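Local coordinates for GDSL-like Lipase/Acylhydrolase family protein (Neisseria meningitidis, PDB 4K7J) that probably removes O-linked acetyl groups from peptidoglycan as an SGNH-family esterase using a catalytic triad, at residues A[71-76]-A[362-367]; A[152-157]-A[194-199]. All coordinates share one frame; numbering follows the deposited sequence. Where two conformers were deposited one is given.

Contact 1: A[71-76]-A[362-367]; sequences DSLRKR and EMLADS
Arg76 reaches from segment 71-76 of helix 68-81 to segment 362-367 of helix 354-373, and its contacts can be followed outward from the backbone. CB lies 4.1 Å from Ala365 CB, and CG comes nearer, 3.5 Å from that same methyl, Ala365 CB. With CG anti to the backbone N (chi1 166°) and a bend at the next bond, the chain passes Ala365 and carries the guanidinium on toward Asp366, with Ala365 CB over one face, near its border. NE has a long, weak ion pair with Glu369, one turn further along the partner helix. NH1 makes a weak hydrogen bond to the carbonyl O of Glu362 (3.3 Å, N-H...O angle 125°), while Glu362 CB sits at the guanidinium edge, in its plane. NH2 is modelled too close to Asp366 OD1, in one of two conformers of Arg76, so this salt bridge is doubtful and its geometry carries no weight.

Beside these polar contacts, Leu73 CD1 meets Ala365 CB at 3.9 Å and Leu364 CG at 4.2 Å. Ser72 OG, also bonded to the Arg358 carbonyl, shares a water with Glu362 OE2; the water lies 2.8 Å from Ser72 OG and donates to the carboxylate.

The closest backbone approach is Leu73 CA to Ala365 CA, 6.0 Å, with segment axes 8.9 Å apart and crossing at -44°. Leu364 continues inward to Leu283 and Ile285 on a central strand, so the pair forms part of one helical layer of the three-layer alpha/beta/alpha fold of SGNH hydrolases.

Contact 2: A[152-157]-A[194-199]; sequences FAKPLL and PWDIGF
Pro155 lies over a face of the Trp195 indole: Pro155 CB is 3.8 Å from the centroid of the six-membered ring and only 13° off its normal, which defines a CH-pi contact. Ala153 CB adds to this centre, 3.7 Å from Trp195 CE3 and 3.8 Å from Ile197 CD1. In Trp195, chi1 of -70° sets CG beside the backbone N, and chi2 of 72° then turns the benzo ring to Pro155. All four side chains share one face of the sheet. Trp195 and Ile197 also touch Leu162 of the second five-stranded sheet, and Trp195 NE1 is bonded to the Thr161 carbonyl, so this face looks into the interior of the sandwich.

Around that centre runs the antiparallel ladder. Lys154 and Asp196 form the hydrogen-bonded pair, with Lys154 N to Asp196 O at 2.7 Å and Asp196 N to Lys154 O at 2.9 Å; Ala153-Ile197 and Pro155-Trp195 are the non-hydrogen-bonded pairs beside it. Beyond Ala153-Ile197 the register slips by one residue, an irregularity of the bulge kind: Phe152 O takes Gly198 N (2.8 Å), but Phe152 N gives to Phe199 O (3.0 Å).

On the other face, Lys154 and Asp196 run side by side. Their charged ends are too far apart for a salt bridge, but a water accepts from Lys154 NZ and donates to Asp196 OD2. Stronger partners lie outside the pair: Asp119 for the lysine, His128 for the aspartate. The chemistry is thus divided by face: dispersion and CH-pi packing inside, and on the opposite face a hydrated charge pair whose mutual attraction is probably modest.

The two contacts lie on opposite sides of the chain's centre, with their own centres 33 Å apart and nearest atoms about 9 Å apart, and share no helix or sheet. Contact 1 joins helices 68-81 and 354-373, one early in the chain and one at its C-terminal end, beside the six-stranded mixed sheet of the alpha/beta part. Contact 2 pairs neighbouring strands 147-155 and 195-203 in one of two five-stranded antiparallel sheets. Along the sequence it is nested within the loop that contact 1 closes: the chain leaves the alpha/beta part after helix 68-81, builds the beta-rich module, and returns through strand 208-215. The module thus appears to be an insertion into the esterase fold, consistent with an accessory galactose-binding-like domain.

Contact 1: A[71-76]-A[362-367]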
ATOM      1  N   ASP A  71       5.305   6.786  -3.892  1.00 16.23           N
ATOM      2  CA  ASP A  71       5.641   7.163  -5.259  1.00 18.28           C
ATOM      3  C   ASP A  71       7.138   7.383  -5.413  1.00 21.97           C
ATOM      4  O   ASP A  71       7.698   7.167  -6.489  1.00 23.52           O
ATOM      5  CB  ASP A  71       4.882   8.406  -5.714  1.00 22.41           C
ATOM      6  CG  ASP A  71       5.121   8.720  -7.179  1.00 30.99           C
ATOM      7  OD1 ASP A  71       4.876   7.831  -8.032  1.00 22.07           O
ATOM      8  OD2 ASP A  71       5.580   9.840  -7.473  1.00 21.64           O
ATOM      9  N   SER A  72       7.792   7.801  -4.334  1.00 18.57           N
ATOM     10  CA  SER A  72       9.238   7.998  -4.380  1.00 20.59           C
ATOM     11  C   SER A  72       9.906   6.630  -4.458  1.00 22.54           C
ATOM     12  O   SER A  72      10.817   6.413  -5.256  1.00 20.13           O
ATOM     13  CB  SER A  72       9.722   8.794  -3.169  1.00 20.75           C
ATOM     14  OG  SER A  72      11.127   8.670  -3.017  1.00 23.62           O
ATOM     15  N   LEU A  73       9.413   5.702  -3.644  1.00 16.51           N
ATOM     16  CA  LEU A  73       9.851   4.315  -3.685  1.00 19.21           C
ATOM     17  C   LEU A  73       9.604   3.729  -5.082  1.00 22.66           C
ATOM     18  O   LEU A  73      10.469   3.049  -5.660  1.00 21.18           O
ATOM     19  CB  LEU A  73       9.097   3.508  -2.627  1.00 16.27           C
ATOM     20  CG  LEU A  73       9.538   2.071  -2.366  1.00 19.89           C
ATOM     21  CD1 LEU A  73      10.932   2.083  -1.774  1.00 23.40           C
ATOM     22  CD2 LEU A  73       8.554   1.384  -1.421  1.00 20.09           C
ATOM     23  N   ARG A  74       8.420   4.004  -5.618  1.00 17.36           N
ATOM     24  CA  ARG A  74       8.062   3.554  -6.957  1.00 19.05           C
ATOM     25  C   ARG A  74       9.056   4.049  -8.003  1.00 18.46           C
ATOM     26  O   ARG A  74       9.595   3.259  -8.768  1.00 20.87           O
ATOM     27  CB  ARG A  74       6.641   3.998  -7.298  1.00 16.64           C
ATOM     28  CG  ARG A  74       6.105   3.494  -8.630  1.00 20.41           C
ATOM     29  CD  ARG A  74       4.580   3.529  -8.641  1.00 22.80           C
ATOM     30  NE  ARG A  74       4.055   4.778  -8.126  1.00 34.32           N
ATOM     31  CZ  ARG A  74       3.219   4.887  -7.100  1.00 22.83           C
ATOM     32  NH1 ARG A  74       2.768   3.822  -6.447  1.00 23.43           N
ATOM     33  NH2 ARG A  74       2.829   6.082  -6.731  1.00 15.65           N
ATOM     34  N   LYS A  75       9.317   5.348  -8.030  1.00 17.40           N
ATOM     35  CA  LYS A  75      10.171   5.898  -9.089  1.00 19.30           C
ATOM     36  C   LYS A  75      11.603   5.387  -8.983  1.00 21.52           C
ATOM     37  O   LYS A  75      12.249   5.092  -9.989  1.00 25.64           O
ATOM     38  CB  LYS A  75      10.149   7.422  -9.073  1.00 21.13           C
ATOM     39  CG  LYS A  75       8.772   8.027  -9.350  1.00 29.95           C
ATOM     40  CD  LYS A  75       8.305   7.744 -10.774  1.00 38.59           C
ATOM     41  CE  LYS A  75       6.879   8.250 -10.995  1.00 34.99           C
ATOM     42  NZ  LYS A  75       6.763   9.667 -10.536  1.00 29.17           N
ATOM     43  N   ARG A  76      12.100   5.284  -7.760  0.53 21.16           N
ATOM     44  CA  ARG A  76      13.466   4.843  -7.544  0.53 21.45           C
ATOM     45  C   ARG A  76      13.659   3.386  -7.955  0.53 23.07           C
ATOM     46  O   ARG A  76      14.543   3.066  -8.757  0.53 23.12           O
ATOM     47  CB  ARG A  76      13.849   5.029  -6.082  0.53 23.32           C
ATOM     48  CG  ARG A  76      15.115   4.308  -5.699  0.53 26.39           C
ATOM     49  CD  ARG A  76      16.358   5.093  -6.072  0.53 24.76           C
ATOM     50  NE  ARG A  76      17.514   4.588  -5.346  0.53 22.21           N
ATOM     51  CZ  ARG A  76      17.887   5.020  -4.146  0.53 27.56           C
ATOM     52  NH1 ARG A  76      17.197   5.972  -3.518  0.53 13.28           N
ATOM     53  NH2 ARG A  76      18.957   4.495  -3.573  0.53 28.17           N
ATOM     54  N   GLU A 362      13.484   7.329  -0.143  1.00 18.48           N
ATOM     55  CA  GLU A 362      14.762   7.126  -0.823  1.00 16.93           C
ATOM     56  C   GLU A 362      15.718   6.350   0.084  1.00 19.79           C
ATOM     57  O   GLU A 362      16.490   5.511  -0.379  1.00 28.72           O
ATOM     58  CB  GLU A 362      15.369   8.465  -1.269  1.00 24.00           C
ATOM     59  CG  GLU A 362      14.664   9.097  -2.476  1.00 18.90           C
ATOM     60  CD  GLU A 362      15.305  10.399  -2.932  1.00 27.82           C
ATOM     61  OE1 GLU A 362      16.383  10.753  -2.414  1.00 31.35           O
ATOM     62  OE2 GLU A 362      14.732  11.076  -3.811  1.00 27.86           O
ATOM     63  N   MET A 363      15.636   6.602   1.385  1.00 22.35           N
ATOM     64  CA  MET A 363      16.427   5.840   2.346  1.00 25.53           C
ATOM     65  C   MET A 363      15.987   4.375   2.399  1.00 26.83           C
ATOM     66  O   MET A 363      16.833   3.473   2.453  1.00 23.86           O
ATOM     67  CB  MET A 363      16.375   6.478   3.734  1.00 22.97           C
ATOM     68  CG  MET A 363      17.061   7.832   3.797  1.00 24.44           C
ATOM     69  SD  MET A 363      17.288   8.428   5.484  1.00 34.94           S
ATOM     70  CE  MET A 363      15.807   9.346   5.793  1.00 22.08           C
ATOM     71  N   LEU A 364      14.673   4.141   2.368  1.00 19.81           N
ATOM     72  CA  LEU A 364      14.156   2.776   2.328  1.00 24.43           C
ATOM     73  C   LEU A 364      14.593   2.075   1.057  1.00 21.12           C
ATOM     74  O   LEU A 364      14.982   0.903   1.082  1.00 22.55           O
ATOM     75  CB  LEU A 364      12.626   2.759   2.427  1.00 20.17           C
ATOM     76  CG  LEU A 364      11.965   1.389   2.268  1.00 18.64           C
ATOM     77  CD1 LEU A 364      12.570   0.378   3.255  1.00 17.42           C
ATOM     78  CD2 LEU A 364      10.443   1.509   2.443  1.00 15.95           C
ATOM     79  N   ALA A 365      14.520   2.791  -0.062  1.00 21.25           N
ATOM     80  CA  ALA A 365      14.919   2.223  -1.347  1.00 20.53           C
ATOM     81  C   ALA A 365      16.402   1.855  -1.302  1.00 24.30           C
ATOM     82  O   ALA A 365      16.801   0.762  -1.753  1.00 26.93           O
ATOM     83  CB  ALA A 365      14.641   3.206  -2.460  1.00 23.19           C
ATOM     84  N   ASP A 366      17.198   2.765  -0.738  1.00 20.04           N
ATOM     85  CA  ASP A 366      18.618   2.517  -0.455  1.00 27.79           C
ATOM     86  C   ASP A 366      18.805   1.211   0.303  1.00 28.10           C
ATOM     87  O   ASP A 366      19.580   0.354  -0.114  1.00 23.89           O
ATOM     88  CB  ASP A 366      19.211   3.632   0.410  1.00 27.75           C
ATOM     89  CG  ASP A 366      19.463   4.911  -0.359  1.00 31.30           C
ATOM     90  OD1 ASP A 366      19.545   4.850  -1.597  1.00 26.04           O
ATOM     91  OD2 ASP A 366      19.590   5.976   0.287  1.00 32.43           O
ATOM     92  N   SER A 367      18.096   1.083   1.424  1.00 20.42           N
ATOM     93  CA  SER A 367      18.184  -0.102   2.272  1.00 27.10           C
ATOM     94  C   SER A 367      17.847  -1.405   1.525  1.00 24.10           C
ATOM     95  O   SER A 367      18.491  -2.437   1.733  1.00 26.63           O
ATOM     96  CB  SER A 367      17.285   0.055   3.508  1.00 25.54           C
ATOM     97  OG  SER A 367      17.602   1.237   4.248  1.00 27.29           O
TER
HETATM   98  O   HOH W   1      12.649   9.753  -5.089  1.00 31.18           O

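Contact 2: A[152-157]-A[194-199]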
ATOM      1  N   PHE A 152     -10.792  -5.504  -8.810  1.00 14.46           N
ATOM      2  CA  PHE A 152     -11.716  -6.026  -7.809  1.00 11.74           C
ATOM      3  C   PHE A 152     -13.091  -5.459  -8.128  1.00 11.55           C
ATOM      4  O   PHE A 152     -13.227  -4.261  -8.365  1.00 15.41           O
ATOM      5  CB  PHE A 152     -11.298  -5.643  -6.387  1.00 10.62           C
ATOM      6  CG  PHE A 152     -10.121  -6.424  -5.864  1.00 13.11           C
ATOM      7  CD1 PHE A 152     -10.311  -7.630  -5.205  1.00 12.27           C
ATOM      8  CD2 PHE A 152      -8.826  -5.954  -6.034  1.00 10.74           C
ATOM      9  CE1 PHE A 152      -9.229  -8.353  -4.718  1.00 11.61           C
ATOM     10  CE2 PHE A 152      -7.733  -6.672  -5.541  1.00 11.56           C
ATOM     11  CZ  PHE A 152      -7.946  -7.875  -4.881  1.00 14.92           C
ATOM     12  N   ALA A 153     -14.112  -6.305  -8.135  1.00 12.62           N
ATOM     13  CA  ALA A 153     -15.438  -5.869  -8.572  1.00 14.15           C
ATOM     14  C   ALA A 153     -16.543  -6.720  -7.980  1.00 11.29           C
ATOM     15  O   ALA A 153     -16.392  -7.930  -7.846  1.00 15.05           O
ATOM     16  CB  ALA A 153     -15.524  -5.889 -10.100  1.00 12.54           C
ATOM     17  N   LYS A 154     -17.650  -6.084  -7.615  1.00 13.23           N
ATOM     18  CA  LYS A 154     -18.825  -6.809  -7.163  1.00 13.37           C
ATOM     19  C   LYS A 154     -20.074  -6.313  -7.877  1.00 17.93           C
ATOM     20  O   LYS A 154     -20.499  -5.175  -7.683  1.00 16.67           O
ATOM     21  CB  LYS A 154     -19.019  -6.675  -5.655  1.00 18.34           C
ATOM     22  CG  LYS A 154     -20.196  -7.504  -5.151  1.00 15.57           C
ATOM     23  CD  LYS A 154     -20.345  -7.436  -3.634  1.00 18.17           C
ATOM     24  CE  LYS A 154     -20.771  -6.064  -3.178  1.00 17.55           C
ATOM     25  NZ  LYS A 154     -21.139  -6.099  -1.727  1.00 19.72           N
ATOM     26  N   PRO A 155     -20.677  -7.177  -8.698  1.00 19.14           N
ATOM     27  CA  PRO A 155     -21.852  -6.795  -9.474  1.00 16.87           C
ATOM     28  C   PRO A 155     -23.095  -6.795  -8.591  1.00 21.62           C
ATOM     29  O   PRO A 155     -23.155  -7.536  -7.612  1.00 19.72           O
ATOM     30  CB  PRO A 155     -21.967  -7.938 -10.485  1.00 18.38           C
ATOM     31  CG  PRO A 155     -21.507  -9.128  -9.718  1.00 20.54           C
ATOM     32  CD  PRO A 155     -20.357  -8.609  -8.855  1.00 21.33           C
ATOM     33  N   LEU A 156     -24.080  -5.977  -8.937  1.00 20.78           N
ATOM     34  CA  LEU A 156     -25.373  -6.069  -8.275  1.00 29.03           C
ATOM     35  C   LEU A 156     -26.013  -7.433  -8.558  1.00 28.53           C
ATOM     36  O   LEU A 156     -26.556  -8.072  -7.658  1.00 31.28           O
ATOM     37  CB  LEU A 156     -26.295  -4.945  -8.740  1.00 33.97           C
ATOM     38  CG  LEU A 156     -27.668  -4.913  -8.081  1.00 33.85           C
ATOM     39  CD1 LEU A 156     -27.540  -4.487  -6.617  1.00 35.84           C
ATOM     40  CD2 LEU A 156     -28.579  -3.980  -8.853  1.00 41.14           C
ATOM     41  N   LEU A 157     -25.927  -7.876  -9.812  1.00 33.16           N
ATOM     42  CA  LEU A 157     -26.477  -9.165 -10.229  1.00 34.22           C
ATOM     43  C   LEU A 157     -25.410 -10.115 -10.758  1.00 32.51           C
ATOM     44  O   LEU A 157     -24.443  -9.690 -11.390  1.00 27.92           O
ATOM     45  CB  LEU A 157     -27.522  -8.966 -11.328  1.00 39.85           C
ATOM     46  CG  LEU A 157     -29.002  -8.953 -10.960  1.00 43.88           C
ATOM     47  CD1 LEU A 157     -29.300  -7.873  -9.927  1.00 40.43           C
ATOM     48  CD2 LEU A 157     -29.818  -8.745 -12.229  1.00 47.69           C
ATOM     49  N   PRO A 194     -25.355  -0.968 -11.887  1.00 20.05           N
ATOM     50  CA  PRO A 194     -24.412  -0.649 -10.805  1.00 19.74           C
ATOM     51  C   PRO A 194     -23.480  -1.782 -10.394  1.00 16.33           C
ATOM     52  O   PRO A 194     -23.904  -2.936 -10.291  1.00 15.24           O
ATOM     53  CB  PRO A 194     -25.332  -0.318  -9.621  1.00 16.89           C
ATOM     54  CG  PRO A 194     -26.635   0.102 -10.264  1.00 20.46           C
ATOM     55  CD  PRO A 194     -26.758  -0.801 -11.451  1.00 20.47           C
ATOM     56  N   TRP A 195     -22.231  -1.414 -10.114  1.00 16.29           N
ATOM     57  CA  TRP A 195     -21.246  -2.298  -9.513  1.00 18.00           C
ATOM     58  C   TRP A 195     -20.585  -1.580  -8.340  1.00 16.70           C
ATOM     59  O   TRP A 195     -20.589  -0.350  -8.279  1.00 12.36           O
ATOM     60  CB  TRP A 195     -20.104  -2.549 -10.490  1.00 13.94           C
ATOM     61  CG  TRP A 195     -20.374  -3.372 -11.694  1.00 20.05           C
ATOM     62  CD1 TRP A 195     -21.105  -3.018 -12.795  1.00 14.09           C
ATOM     63  CD2 TRP A 195     -19.838  -4.669 -11.966  1.00 16.52           C
ATOM     64  NE1 TRP A 195     -21.088  -4.040 -13.718  1.00 18.84           N
ATOM     65  CE2 TRP A 195     -20.304  -5.058 -13.238  1.00 20.65           C
ATOM     66  CE3 TRP A 195     -19.008  -5.545 -11.252  1.00 14.32           C
ATOM     67  CZ2 TRP A 195     -19.974  -6.293 -13.809  1.00 15.59           C
ATOM     68  CZ3 TRP A 195     -18.687  -6.767 -11.815  1.00 12.36           C
ATOM     69  CH2 TRP A 195     -19.164  -7.126 -13.086  1.00 17.15           C
ATOM     70  N   ASP A 196     -19.943  -2.345  -7.458  1.00 14.69           N
ATOM     71  CA  ASP A 196     -18.907  -1.780  -6.592  1.00 12.58           C
ATOM     72  C   ASP A 196     -17.553  -2.200  -7.127  1.00 12.06           C
ATOM     73  O   ASP A 196     -17.369  -3.353  -7.502  1.00 13.57           O
ATOM     74  CB  ASP A 196     -19.072  -2.242  -5.140  1.00 17.85           C
ATOM     75  CG  ASP A 196     -20.266  -1.592  -4.455  1.00 19.86           C
ATOM     76  OD1 ASP A 196     -20.797  -0.597  -4.995  1.00 19.93           O
ATOM     77  OD2 ASP A 196     -20.666  -2.073  -3.378  1.00 26.68           O
ATOM     78  N   ILE A 197     -16.613  -1.268  -7.172  1.00 12.80           N
ATOM     79  CA  ILE A 197     -15.273  -1.545  -7.713  1.00 12.85           C
ATOM     80  C   ILE A 197     -14.223  -1.241  -6.635  1.00 16.97           C
ATOM     81  O   ILE A 197     -14.330  -0.238  -5.924  1.00 13.43           O
ATOM     82  CB  ILE A 197     -14.972  -0.660  -8.959  1.00 12.51           C
ATOM     83  CG1 ILE A 197     -16.060  -0.802 -10.027  1.00 13.17           C
ATOM     84  CG2 ILE A 197     -13.597  -0.975  -9.545  1.00 11.98           C
ATOM     85  CD1 ILE A 197     -16.140  -2.178 -10.686  1.00 11.39           C
ATOM     86  N   GLY A 198     -13.229  -2.111  -6.510  1.00 11.30           N
ATOM     87  CA  GLY A 198     -12.148  -1.930  -5.559  1.00 11.38           C
ATOM     88  C   GLY A 198     -10.937  -1.430  -6.313  1.00 13.99           C
ATOM     89  O   GLY A 198     -11.078  -0.679  -7.267  1.00 12.12           O
ATOM     90  N   PHE A 199      -9.745  -1.833  -5.893  1.00 12.15           N
ATOM     91  CA  PHE A 199      -8.549  -1.377  -6.578  1.00 11.83           C
ATOM     92  C   PHE A 199      -8.498  -2.028  -7.947  1.00 11.57           C
ATOM     93  O   PHE A 199      -9.047  -3.113  -8.154  1.00 12.35           O
ATOM     94  CB  PHE A 199      -7.293  -1.713  -5.781  1.00 11.10           C
ATOM     95  CG  PHE A 199      -6.994  -0.739  -4.669  1.00 17.37           C
ATOM     96  CD1 PHE A 199      -7.754  -0.733  -3.510  1.00 12.38           C
ATOM     97  CD2 PHE A 199      -5.949   0.165  -4.786  1.00 14.91           C
ATOM     98  CE1 PHE A 199      -7.489   0.167  -2.490  1.00 14.49           C
ATOM     99  CE2 PHE A 199      -5.662   1.060  -3.759  1.00 17.12           C
ATOM    100  CZ  PHE A 199      -6.436   1.057  -2.609  1.00 14.19           C
TER
HETATM  101  O   HOH W   2     -20.008  -3.262  -1.055  1.00 22.22           O